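PDB 3L7I: teichoic acid biosynthesis protein F from Staphylococcus epidermidis, which belongs to the teichoic acid biosynthesis proteins and carries a two-sheet fold of the GT-B type in its C-terminal part. Local coordinates for residues N424-L429 with Q441-T446; S477-L482 with F497-E502. All coordinates share one frame; numbering follows the deposited sequence.

Strand 418-423 leads into residues 424-429, and the chain then returns as strand 438-441, whose last residue begins 441-446; contact 1 closes this loop at the C-terminal ends of two neighbouring parallel strands. After helix 465-476 the chain reaches 477-482 at the start of strand 481-484, runs through helix 487-496 and comes back as 497-502, where contact 2 closes. The two contacts follow in series, neither enclosing the other. They are joined laterally: Gln-441 N bonds to Tyr-481 O in the seven-stranded sheet, Arg-478 reaches the carbonyl of Pro-428, and the rings of Trp-443 and Phe-497 meet edge to face.

Contact 1. Residues N424-L429 with Q441-T446; sequences NARTPL and QTWHGT
Gln-441 reaches from the end of its strand to the backbone of Ala-425. Its CG stands anti to the backbone N (chi1 -180°), and a bend at chi2 brings the terminal amide alongside the loop. From CB the chain passes through CG to CD, which lies 4.1 Å from Ala-425 N. There the two branches divide: NE2 donates to Ala-425 O at 3.3 Å, a fairly straight bond that approaches from above the carbonyl plane, whereas OE1 turns back to accept from Trp-443 N at 2.8 Å, on a lone pair. One amide thus grips both segments, which fixes its rotation.

His-444 supplies the other bond between the segments. Its ND1 donates to Asn-424 O over 2.8 Å, with an N-H...O angle of 172° and the oxygen close to the imidazole plane, which sets the turn of the ring. The ring also has a face against the indole of Trp-443, whose CZ3 comes within 4.2 Å of Arg-426 CG. The amide end of Asn-424 turns elsewhere, OD1 accepting from Phe-360 N, while its CB packs against Thr-442 and Trp-443 O.

The chemistry is therefore that of two consecutive backbone carbonyls, each taken by a side-chain N-H: Ala-425 by Gln-441 at the end of strand 438-441, Asn-424 by His-444 in the loop that follows.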
ATOM      1  N   ASN A 424      21.814  -6.055 -34.239  1.00 52.89           N
ATOM      2  CA  ASN A 424      22.576  -5.072 -34.974  1.00 52.77           C
ATOM      3  C   ASN A 424      22.174  -3.654 -34.567  1.00 52.31           C
ATOM      4  O   ASN A 424      22.427  -2.687 -35.301  1.00 52.31           O
ATOM      5  CB  ASN A 424      22.303  -5.243 -36.451  1.00 53.11           C
ATOM      6  CG  ASN A 424      20.883  -4.889 -36.797  1.00 53.04           C
ATOM      7  OD1 ASN A 424      20.020  -4.882 -35.928  1.00 52.85           O
ATOM      8  ND2 ASN A 424      20.634  -4.573 -38.059  1.00 53.32           N
ATOM      9  N   ALA A 425      21.545  -3.513 -33.405  1.00 52.06           N
ATOM     10  CA  ALA A 425      21.205  -2.180 -32.923  1.00 51.81           C
ATOM     11  C   ALA A 425      21.028  -2.263 -31.436  1.00 51.67           C
ATOM     12  O   ALA A 425      20.989  -3.356 -30.881  1.00 51.75           O
ATOM     13  CB  ALA A 425      19.956  -1.674 -33.580  1.00 51.86           C
ATOM     14  N   ARG A 426      20.938  -1.115 -30.786  1.00 51.59           N
ATOM     15  CA  ARG A 426      20.827  -1.088 -29.334  1.00 51.56           C
ATOM     16  C   ARG A 426      19.579  -1.825 -28.933  1.00 51.50           C
ATOM     17  O   ARG A 426      18.554  -1.629 -29.564  1.00 51.53           O
ATOM     18  CB  ARG A 426      20.754   0.348 -28.837  1.00 51.67           C
ATOM     19  CG  ARG A 426      22.023   1.088 -29.067  1.00 51.91           C
ATOM     20  CD  ARG A 426      21.785   2.542 -28.906  1.00 52.23           C
ATOM     21  NE  ARG A 426      21.444   2.804 -27.532  1.00 52.36           N
ATOM     22  CZ  ARG A 426      21.095   3.989 -27.076  1.00 52.79           C
ATOM     23  NH1 ARG A 426      21.049   5.005 -27.921  1.00 53.15           N
ATOM     24  NH2 ARG A 426      20.794   4.138 -25.782  1.00 52.98           N
ATOM     25  N   THR A 427      19.657  -2.686 -27.917  1.00 51.56           N
ATOM     26  CA  THR A 427      18.432  -3.288 -27.399  1.00 51.63           C
ATOM     27  C   THR A 427      18.098  -2.645 -26.060  1.00 51.64           C
ATOM     28  O   THR A 427      18.997  -2.242 -25.335  1.00 51.68           O
ATOM     29  CB  THR A 427      18.449  -4.869 -27.344  1.00 51.91           C
ATOM     30  OG1 THR A 427      19.181  -5.315 -26.211  1.00 52.07           O
ATOM     31  CG2 THR A 427      19.032  -5.505 -28.615  1.00 52.07           C
ATOM     32  N   PRO A 428      16.796  -2.521 -25.751  1.00 51.73           N
ATOM     33  CA  PRO A 428      16.287  -1.738 -24.609  1.00 51.85           C
ATOM     34  C   PRO A 428      16.957  -2.060 -23.269  1.00 51.96           C
ATOM     35  O   PRO A 428      17.332  -3.203 -23.010  1.00 52.04           O
ATOM     36  CB  PRO A 428      14.798  -2.100 -24.552  1.00 52.08           C
ATOM     37  CG  PRO A 428      14.459  -2.604 -25.905  1.00 52.10           C
ATOM     38  CD  PRO A 428      15.718  -3.206 -26.490  1.00 51.89           C
ATOM     39  N   LEU A 429      17.095  -1.050 -22.416  1.00 52.13           N
ATOM     40  CA  LEU A 429      17.687  -1.255 -21.100  1.00 52.38           C
ATOM     41  C   LEU A 429      16.769  -1.984 -20.087  1.00 52.60           C
ATOM     42  O   LEU A 429      17.261  -2.586 -19.134  1.00 52.86           O
ATOM     43  CB  LEU A 429      18.181   0.064 -20.538  1.00 52.68           C
ATOM     44  CG  LEU A 429      19.394   0.590 -21.282  1.00 52.67           C
ATOM     45  CD1 LEU A 429      19.802   1.931 -20.715  1.00 53.19           C
ATOM     46  CD2 LEU A 429      20.545  -0.400 -21.199  1.00 52.69           C
ATOM     47  N   GLN A 441      26.756  -8.189 -30.459  1.00 54.69           N
ATOM     48  CA  GLN A 441      26.399  -6.953 -31.155  1.00 53.98           C
ATOM     49  C   GLN A 441      27.110  -6.876 -32.491  1.00 54.26           C
ATOM     50  O   GLN A 441      28.346  -6.946 -32.563  1.00 54.82           O
ATOM     51  CB  GLN A 441      26.798  -5.733 -30.324  1.00 53.68           C
ATOM     52  CG  GLN A 441      26.452  -4.403 -30.968  1.00 53.16           C
ATOM     53  CD  GLN A 441      24.969  -4.275 -31.338  1.00 52.64           C
ATOM     54  OE1 GLN A 441      24.633  -4.168 -32.508  1.00 52.59           O
ATOM     55  NE2 GLN A 441      24.087  -4.287 -30.343  1.00 52.40           N
ATOM     56  N   THR A 442      26.345  -6.727 -33.563  1.00 53.99           N
ATOM     57  CA  THR A 442      26.954  -6.772 -34.873  1.00 54.37           C
ATOM     58  C   THR A 442      27.173  -5.364 -35.318  1.00 53.97           C
ATOM     59  O   THR A 442      27.998  -5.099 -36.191  1.00 54.31           O
ATOM     60  CB  THR A 442      26.029  -7.444 -35.845  1.00 54.53           C
ATOM     61  OG1 THR A 442      24.874  -6.618 -36.027  1.00 53.90           O
ATOM     62  CG2 THR A 442      25.574  -8.771 -35.282  1.00 55.00           C
ATOM     63  N   TRP A 443      26.432  -4.460 -34.676  1.00 53.37           N
ATOM     64  CA  TRP A 443      26.203  -3.090 -35.167  1.00 53.07           C
ATOM     65  C   TRP A 443      25.834  -3.116 -36.657  1.00 53.21           C
ATOM     66  O   TRP A 443      25.584  -4.181 -37.214  1.00 53.48           O
ATOM     67  CB  TRP A 443      27.386  -2.147 -34.868  1.00 53.31           C
ATOM     68  CG  TRP A 443      27.005  -0.692 -34.913  1.00 53.11           C
ATOM     69  CD1 TRP A 443      27.484   0.248 -35.760  1.00 53.41           C
ATOM     70  CD2 TRP A 443      26.040  -0.030 -34.083  1.00 52.76           C
ATOM     71  NE1 TRP A 443      26.886   1.458 -35.510  1.00 53.32           N
ATOM     72  CE2 TRP A 443      25.993   1.313 -34.491  1.00 52.93           C
ATOM     73  CE3 TRP A 443      25.210  -0.449 -33.036  1.00 52.43           C
ATOM     74  CZ2 TRP A 443      25.157   2.242 -33.894  1.00 52.84           C
ATOM     75  CZ3 TRP A 443      24.374   0.484 -32.438  1.00 52.26           C
ATOM     76  CH2 TRP A 443      24.360   1.814 -32.868  1.00 52.50           C
ATOM     77  N   HIS A 444      25.783  -1.970 -37.308  1.00 53.17           N
ATOM     78  CA  HIS A 444      25.272  -1.949 -38.666  1.00 53.36           C
ATOM     79  C   HIS A 444      26.059  -1.007 -39.570  1.00 53.70           C
ATOM     80  O   HIS A 444      25.469  -0.214 -40.304  1.00 53.78           O
ATOM     81  CB  HIS A 444      23.808  -1.513 -38.648  1.00 53.09           C
ATOM     82  CG  HIS A 444      23.585  -0.285 -37.836  1.00 52.84           C
ATOM     83  ND1 HIS A 444      23.047  -0.318 -36.573  1.00 52.51           N
ATOM     84  CD2 HIS A 444      23.907   1.007 -38.077  1.00 53.04           C
ATOM     85  CE1 HIS A 444      23.003   0.910 -36.079  1.00 52.51           C
ATOM     86  NE2 HIS A 444      23.525   1.727 -36.969  1.00 52.86           N
ATOM     87  N   GLY A 445      27.380  -1.056 -39.522  1.00 54.04           N
ATOM     88  CA  GLY A 445      28.129  -0.322 -40.522  1.00 54.52           C
ATOM     89  C   GLY A 445      29.304   0.525 -40.093  1.00 54.87           C
ATOM     90  O   GLY A 445      29.318   1.073 -38.997  1.00 54.69           O
ATOM     91  N   THR A 446      30.286   0.624 -40.983  1.00 55.49           N
ATOM     92  CA  THR A 446      31.456   1.446 -40.762  1.00 56.07           C
ATOM     93  C   THR A 446      31.018   2.887 -40.598  1.00 56.08           C
ATOM     94  O   THR A 446      30.322   3.417 -41.464  1.00 56.10           O
ATOM     95  CB  THR A 446      32.442   1.382 -41.954  1.00 56.86           C
ATOM     96  OG1 THR A 446      33.028   0.074 -42.048  1.00 57.13           O
ATOM     97  CG2 THR A 446      33.541   2.404 -41.766  1.00 57.59           C
TER

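Contact 2. Residues S477-L482 with F497-E502; sequences SRWDYL and FWMDEE
Trp-479 drives the edge of its six-membered ring into the face of Phe-497. CZ3 leads, standing over the phenyl ring but displaced toward its rim, and comes to 3.8 Å from Phe-497 CD1. The ring centroids are 5.2 Å apart and the planes are turned 77° to each other, a T-shaped stack in which the indole gives the edge and the phenyl the face. The indole nitrogen serves another purpose: NE1 bonds to Glu-475 OE2, near the C-terminal end of helix 465-476, and so helps to set how the ring is turned.

Met-499 closes in beside the same indole. Its chain folds at chi2 and chi3, bringing SD to 4.1 Å from Trp-479 CE3. The sulfur approaches the six-membered ring obliquely, making a Met-aromatic contact.

Leu-482 is the second side chain from the strand side. With CG anti to the backbone N (chi1 174°), it brings CD2 against both partners, 4.0 Å from Phe-497 CD1 and 3.9 Å from Met-499 CG. The methionine methyl, CE, passes farther back along the leucine and meets its CB at 4.1 Å. Leu-482 and Phe-497 cross at about a right angle, and the methyl CD2 meets the phenyl ring obliquely.

All four side chains are buried, and apolar contacts hold them together. Phe-493 of helix 487-496 adds to the cluster by meeting both Phe-497 and Leu-482. Strand 481-484, helix 487-496 and strand 504-506 form a beta-alpha-beta crossover between adjacent parallel strands, and this cluster packs the entry to the first strand against the turn that leaves the helix, within the Rossmann-like N-terminal half of a GT-B fold.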
ATOM      1  N   SER A 477      27.996  -1.432 -22.443  1.00 60.53           N
ATOM      2  CA  SER A 477      28.649  -2.187 -21.389  1.00 61.92           C
ATOM      3  C   SER A 477      28.128  -3.624 -21.330  1.00 61.95           C
ATOM      4  O   SER A 477      28.756  -4.485 -20.730  1.00 63.16           O
ATOM      5  CB  SER A 477      28.474  -1.510 -20.025  1.00 62.96           C
ATOM      6  OG  SER A 477      27.273  -1.932 -19.369  1.00 62.96           O
ATOM      7  N   ARG A 478      26.977  -3.873 -21.935  1.00 60.83           N
ATOM      8  CA  ARG A 478      26.361  -5.190 -21.884  1.00 60.99           C
ATOM      9  C   ARG A 478      26.742  -6.058 -23.099  1.00 60.59           C
ATOM     10  O   ARG A 478      26.473  -7.260 -23.119  1.00 61.05           O
ATOM     11  CB  ARG A 478      24.827  -5.068 -21.815  1.00 60.37           C
ATOM     12  CG  ARG A 478      24.289  -4.086 -20.794  1.00 60.82           C
ATOM     13  CD  ARG A 478      22.779  -4.163 -20.696  1.00 60.65           C
ATOM     14  NE  ARG A 478      22.109  -3.845 -21.959  1.00 59.37           N
ATOM     15  CZ  ARG A 478      20.816  -4.075 -22.185  1.00 59.23           C
ATOM     16  NH1 ARG A 478      20.270  -3.773 -23.355  1.00 58.23           N
ATOM     17  NH2 ARG A 478      20.070  -4.625 -21.229  1.00 60.28           N
ATOM     18  N   TRP A 479      27.327  -5.430 -24.120  1.00 59.91           N
ATOM     19  CA  TRP A 479      27.743  -6.146 -25.312  1.00 59.73           C
ATOM     20  C   TRP A 479      28.948  -7.004 -24.990  1.00 61.28           C
ATOM     21  O   TRP A 479      30.020  -6.485 -24.679  1.00 62.08           O
ATOM     22  CB  TRP A 479      28.130  -5.195 -26.443  1.00 58.88           C
ATOM     23  CG  TRP A 479      27.050  -4.290 -26.957  1.00 57.55           C
ATOM     24  CD1 TRP A 479      25.697  -4.347 -26.701  1.00 57.00           C
ATOM     25  CD2 TRP A 479      27.240  -3.206 -27.853  1.00 56.86           C
ATOM     26  NE1 TRP A 479      25.045  -3.339 -27.377  1.00 56.07           N
ATOM     27  CE2 TRP A 479      25.976  -2.626 -28.089  1.00 55.94           C
ATOM     28  CE3 TRP A 479      28.358  -2.672 -28.488  1.00 57.15           C
ATOM     29  CZ2 TRP A 479      25.810  -1.547 -28.922  1.00 55.30           C
ATOM     30  CZ3 TRP A 479      28.191  -1.599 -29.307  1.00 56.47           C
ATOM     31  CH2 TRP A 479      26.929  -1.042 -29.519  1.00 55.54           C
ATOM     32  N   ASP A 480      28.777  -8.315 -25.077  1.00 62.93           N
ATOM     33  CA  ASP A 480      29.849  -9.238 -24.768  1.00 64.83           C
ATOM     34  C   ASP A 480      30.771  -9.346 -25.976  1.00 64.03           C
ATOM     35  O   ASP A 480      31.987  -9.438 -25.835  1.00 65.50           O
ATOM     36  CB  ASP A 480      29.260 -10.605 -24.396  1.00 67.69           C
ATOM     37  CG  ASP A 480      28.402 -10.558 -23.129  1.00 68.70           C
ATOM     38  OD1 ASP A 480      28.849 -10.005 -22.098  1.00 70.15           O
ATOM     39  OD2 ASP A 480      27.275 -11.084 -23.172  1.00 66.87           O
ATOM     40  N   TYR A 481      30.171  -9.327 -27.167  1.00 62.82           N
ATOM     41  CA  TYR A 481      30.902  -9.321 -28.431  1.00 63.01           C
ATOM     42  C   TYR A 481      30.411  -8.167 -29.306  1.00 61.27           C
ATOM     43  O   TYR A 481      29.223  -7.862 -29.322  1.00 59.93           O
ATOM     44  CB  TYR A 481      30.706 -10.645 -29.155  1.00 63.72           C
ATOM     45  CG  TYR A 481      31.417 -11.810 -28.493  1.00 65.92           C
ATOM     46  CD1 TYR A 481      32.797 -11.784 -28.276  1.00 67.64           C
ATOM     47  CD2 TYR A 481      30.719 -12.945 -28.097  1.00 66.53           C
ATOM     48  CE1 TYR A 481      33.452 -12.859 -27.684  1.00 69.94           C
ATOM     49  CE2 TYR A 481      31.365 -14.010 -27.507  1.00 68.76           C
ATOM     50  CZ  TYR A 481      32.728 -13.966 -27.303  1.00 70.48           C
ATOM     51  OH  TYR A 481      33.355 -15.040 -26.710  1.00 72.96           O
ATOM     52  N   LEU A 482      31.337  -7.515 -30.004  1.00 61.53           N
ATOM     53  CA  LEU A 482      31.034  -6.460 -30.955  1.00 60.24           C
ATOM     54  C   LEU A 482      31.781  -6.719 -32.262  1.00 60.93           C
ATOM     55  O   LEU A 482      33.005  -6.923 -32.273  1.00 62.52           O
ATOM     56  CB  LEU A 482      31.450  -5.109 -30.399  1.00 60.07           C
ATOM     57  CG  LEU A 482      31.293  -3.975 -31.394  1.00 59.10           C
ATOM     58  CD1 LEU A 482      29.903  -4.011 -31.958  1.00 57.64           C
ATOM     59  CD2 LEU A 482      31.547  -2.676 -30.718  1.00 59.08           C
ATOM     60  N   PHE A 497      32.262   3.784 -28.270  1.00 60.51           N
ATOM     61  CA  PHE A 497      31.367   2.876 -27.575  1.00 59.83           C
ATOM     62  C   PHE A 497      31.904   2.419 -26.227  1.00 60.99           C
ATOM     63  O   PHE A 497      31.339   1.514 -25.620  1.00 60.73           O
ATOM     64  CB  PHE A 497      31.101   1.637 -28.432  1.00 59.01           C
ATOM     65  CG  PHE A 497      30.201   1.881 -29.607  1.00 57.76           C
ATOM     66  CD1 PHE A 497      30.341   1.121 -30.771  1.00 57.40           C
ATOM     67  CD2 PHE A 497      29.216   2.856 -29.552  1.00 57.18           C
ATOM     68  CE1 PHE A 497      29.500   1.338 -31.868  1.00 56.39           C
ATOM     69  CE2 PHE A 497      28.380   3.081 -30.630  1.00 56.25           C
ATOM     70  CZ  PHE A 497      28.514   2.328 -31.790  1.00 55.81           C
ATOM     71  N   TRP A 498      32.988   3.030 -25.760  1.00 62.44           N
ATOM     72  CA  TRP A 498      33.607   2.605 -24.511  1.00 63.83           C
ATOM     73  C   TRP A 498      33.832   1.090 -24.545  1.00 63.94           C
ATOM     74  O   TRP A 498      33.309   0.368 -23.685  1.00 63.95           O
ATOM     75  CB  TRP A 498      32.695   2.927 -23.307  1.00 63.79           C
ATOM     76  CG  TRP A 498      32.166   4.356 -23.176  1.00 63.75           C
ATOM     77  CD1 TRP A 498      32.766   5.406 -22.522  1.00 65.20           C
ATOM     78  CD2 TRP A 498      30.923   4.866 -23.681  1.00 62.48           C
ATOM     79  NE1 TRP A 498      31.989   6.530 -22.617  1.00 64.93           N
ATOM     80  CE2 TRP A 498      30.851   6.230 -23.314  1.00 63.30           C
ATOM     81  CE3 TRP A 498      29.873   4.307 -24.420  1.00 60.95           C
ATOM     82  CZ2 TRP A 498      29.774   7.041 -23.655  1.00 62.72           C
ATOM     83  CZ3 TRP A 498      28.791   5.114 -24.757  1.00 60.32           C
ATOM     84  CH2 TRP A 498      28.750   6.467 -24.366  1.00 61.24           C
ATOM     85  N   MET A 499      34.567   0.588 -25.532  1.00 66.40           N
ATOM     86  CA  MET A 499      34.744  -0.862 -25.663  1.00 64.53           C
ATOM     87  C   MET A 499      36.188  -1.288 -25.424  1.00 66.96           C
ATOM     88  O   MET A 499      37.110  -0.510 -25.643  1.00 69.43           O
ATOM     89  CB  MET A 499      34.309  -1.333 -27.054  1.00 63.32           C
ATOM     90  CG  MET A 499      32.819  -1.309 -27.284  1.00 61.45           C
ATOM     91  SD  MET A 499      32.040  -2.787 -26.620  1.00 61.32           S
ATOM     92  CE  MET A 499      33.347  -3.950 -26.941  1.00 63.04           C
ATOM     93  N   ASP A 500      36.390  -2.521 -24.974  1.00 79.93           N
ATOM     94  CA  ASP A 500      37.736  -3.072 -24.917  1.00 82.04           C
ATOM     95  C   ASP A 500      38.015  -3.711 -26.264  1.00 79.98           C
ATOM     96  O   ASP A 500      37.105  -4.246 -26.880  1.00 77.16           O
ATOM     97  CB  ASP A 500      37.849  -4.141 -23.828  1.00 83.46           C
ATOM     98  CG  ASP A 500      37.393  -3.650 -22.463  1.00 85.68           C
ATOM     99  OD1 ASP A 500      37.850  -2.569 -22.021  1.00 88.46           O
ATOM    100  OD2 ASP A 500      36.588  -4.367 -21.825  1.00 85.29           O
ATOM    101  N   GLU A 501      39.257  -3.668 -26.733  1.00 99.34           N
ATOM    102  CA  GLU A 501      39.576  -4.338 -27.986  1.00 98.12           C
ATOM    103  C   GLU A 501      39.347  -5.828 -27.808  1.00 97.31           C
ATOM    104  O   GLU A 501      39.049  -6.551 -28.753  1.00 95.82           O
ATOM    105  CB  GLU A 501      41.016  -4.059 -28.416  1.00101.20           C
ATOM    106  CG  GLU A 501      41.424  -4.798 -29.695  1.00100.75           C
ATOM    107  CD  GLU A 501      42.529  -4.087 -30.477  1.00103.63           C
ATOM    108  OE1 GLU A 501      43.492  -3.593 -29.840  1.00107.24           O
ATOM    109  OE2 GLU A 501      42.431  -4.032 -31.732  1.00102.83           O
ATOM    110  N   GLU A 502      39.469  -6.267 -26.566  1.00 95.39           N
ATOM    111  CA  GLU A 502      39.318  -7.665 -26.208  1.00 95.69           C
ATOM    112  C   GLU A 502      37.931  -8.207 -26.545  1.00 93.13           C
ATOM    113  O   GLU A 502      37.722  -9.413 -26.566  1.00 93.64           O
ATOM    114  CB  GLU A 502      39.597  -7.836 -24.715  1.00 98.31           C
ATOM    115  CG  GLU A 502      40.572  -6.794 -24.140  1.00101.00           C
ATOM    116  CD  GLU A 502      41.600  -7.409 -23.186  1.00104.69           C
ATOM    117  OE1 GLU A 502      41.492  -8.625 -22.893  1.00105.08           O
ATOM    118  OE2 GLU A 502      42.522  -6.689 -22.732  1.00107.70           O
TER